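Local atomic coordinates of Non-ribosomal peptide synthetase (Streptomyces halstedii, PDB entry 3WV5), a protein that is a non-ribosomal peptide synthetase protein with the fold of the AMP-binding (ANL) enzymes, modelled here with (2S,3S)-3-methyl-aspartic acid. Residues A[285-290]-A[312-317]. Residues are numbered along the deposited sequence; the frame is centred on the assembly and turned at random.
Sequences MPIVPS and FTNSAA. With 2AS ((2S,3S)-3-methyl-aspartic acid), chain C.
With its chain fully extended from a CG trans to the backbone N (chi1 -173°), Met285 brings SD to the edge of the Phe312 ring, 3.8 Å from CE1, a Met-aromatic contact. Asn314 also has CG trans to its N (chi1 -177°), which sets its amide beside the start of helix 289-300: OD1 lies 3.3 Å from Pro289 CD, the two side chains crossing at about a right angle, while ND2 donates to Ala317 O over 2.9 Å. That oxygen lies in the amide plane, so the bond fixes the amide's rotation and ties Ala317 back to Asn314, spanning 315-317. Between these two sites Ile287 fills the same face, its CD1 3.8 Å from Phe312 CB and its CG1 against Asn314 CB. Helix 289-300 covers this face through Leu291, Ala292 and Leu295, completing a beta-alpha-beta crossover between parallel neighbours 284-287 and 311-314. The strands are joined by Thr313 N to Met285 O and by a straighter bond, 2.9 Å, from Ile287 N to Thr313 O; Ser315 N reaches Ile287 O only weakly. On the other face Pro286 CB packs beside Thr313 OG1, and beyond it Val288 CG2 meets Ala316 CB at 3.6 Å. The CB of Ser315 points away from 285-290, and its OG donates to OXT of the bound (2S,3S)-3-methyl-aspartic acid at 2.7 Å; Asp246, Lys346 and Arg347 also hold this ligand. The chemistry thus changes along the pair, from sulfur and hydrocarbon against helix 289-300 to a turn, probably steadied by the Asn314 amide, whose serine hydroxyl meets the carboxylate on CA of the ligand.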
# COMPACT_ATOMS: atom_id res chain seq x y z
N MET A 285 -13.18 -1.59 3.20
CA MET A 285 -12.91 -1.81 1.80
C MET A 285 -12.38 -0.60 1.12
O MET A 285 -13.11 0.37 0.98
CB MET A 285 -14.18 -2.25 1.07
CG MET A 285 -13.90 -2.65 -0.39
SD MET A 285 -15.40 -3.08 -1.32
CE MET A 285 -14.75 -3.34 -2.95
N PRO A 286 -11.13 -0.66 0.65
CA PRO A 286 -10.64 0.46 -0.15
C PRO A 286 -11.22 0.41 -1.53
O PRO A 286 -11.36 -0.68 -2.11
CB PRO A 286 -9.12 0.23 -0.26
CG PRO A 286 -8.97 -1.23 -0.01
CD PRO A 286 -10.08 -1.63 0.93
N ILE A 287 -11.53 1.59 -2.06
CA ILE A 287 -12.15 1.67 -3.29
C ILE A 287 -11.49 2.73 -4.11
O ILE A 287 -10.82 3.67 -3.59
CB ILE A 287 -13.69 2.00 -3.20
CG1 ILE A 287 -13.93 3.22 -2.34
CG2 ILE A 287 -14.45 0.81 -2.68
CD1 ILE A 287 -15.37 3.76 -2.50
N VAL A 288 -11.80 2.60 -5.38
CA VAL A 288 -11.57 3.66 -6.37
C VAL A 288 -12.91 3.88 -7.07
O VAL A 288 -13.78 3.03 -6.97
CB VAL A 288 -10.37 3.05 -7.23
CG1 VAL A 288 -10.67 3.06 -8.66
CG2 VAL A 288 -9.03 3.67 -6.87
N PRO A 289 -13.13 5.01 -7.75
CA PRO A 289 -14.49 5.20 -8.25
C PRO A 289 -15.03 4.11 -9.20
O PRO A 289 -16.23 3.79 -9.18
CB PRO A 289 -14.40 6.52 -8.99
CG PRO A 289 -13.33 7.24 -8.24
CD PRO A 289 -12.31 6.22 -7.94
N SER A 290 -14.16 3.50 -9.99
CA SER A 290 -14.63 2.52 -10.94
C SER A 290 -15.01 1.21 -10.22
O SER A 290 -15.95 0.52 -10.61
CB SER A 290 -13.58 2.28 -12.01
OG SER A 290 -12.46 1.69 -11.39
N PHE A 312 -15.98 2.41 3.35
CA PHE A 312 -15.34 2.44 2.07
C PHE A 312 -14.39 3.65 2.10
O PHE A 312 -14.81 4.74 2.53
CB PHE A 312 -16.37 2.62 0.95
CG PHE A 312 -17.36 1.51 0.84
CD1 PHE A 312 -17.06 0.38 0.13
CD2 PHE A 312 -18.61 1.61 1.45
CE1 PHE A 312 -17.98 -0.65 0.02
CE2 PHE A 312 -19.54 0.59 1.38
CZ PHE A 312 -19.23 -0.54 0.64
N THR A 313 -13.15 3.49 1.64
CA THR A 313 -12.19 4.57 1.65
C THR A 313 -11.69 4.74 0.23
O THR A 313 -11.03 3.85 -0.31
CB THR A 313 -10.97 4.28 2.57
OG1 THR A 313 -10.29 3.08 2.13
CG2 THR A 313 -11.49 4.04 3.97
N ASN A 314 -12.05 5.89 -0.33
CA ASN A 314 -11.78 6.20 -1.71
C ASN A 314 -10.59 7.15 -1.86
O ASN A 314 -10.47 8.15 -1.11
CB ASN A 314 -13.01 6.80 -2.39
CG ASN A 314 -12.77 7.06 -3.86
OD1 ASN A 314 -12.92 6.17 -4.71
ND2 ASN A 314 -12.33 8.29 -4.17
N SER A 315 -9.68 6.79 -2.78
CA SER A 315 -8.67 7.72 -3.22
C SER A 315 -8.43 7.50 -4.70
O SER A 315 -9.17 6.80 -5.34
CB SER A 315 -7.35 7.54 -2.45
OG SER A 315 -6.61 8.74 -2.45
N ALA A 316 -7.38 8.15 -5.21
CA ALA A 316 -6.91 7.97 -6.57
C ALA A 316 -7.69 8.83 -7.54
O ALA A 316 -7.07 9.33 -8.46
CB ALA A 316 -6.92 6.54 -7.01
N ALA A 317 -9.00 9.01 -7.36
CA ALA A 317 -9.80 9.82 -8.26
C ALA A 317 -11.04 10.26 -7.59
O ALA A 317 -11.43 9.71 -6.57
CB ALA A 317 -10.14 9.05 -9.56
C 2AS C . -3.31 7.49 -1.68
O 2AS C . -3.11 6.42 -1.06
CA 2AS C . -2.56 7.84 -2.96
N 2AS C . -1.23 7.13 -3.07
CB 2AS C . -3.42 7.49 -4.15
CG 2AS C . -2.72 7.79 -5.49
OD1 2AS C . -3.39 7.66 -6.53
C4 2AS C . -3.74 6.02 -4.05
OD2 2AS C . -1.53 8.15 -5.62
OXT 2AS C . -4.20 8.26 -1.31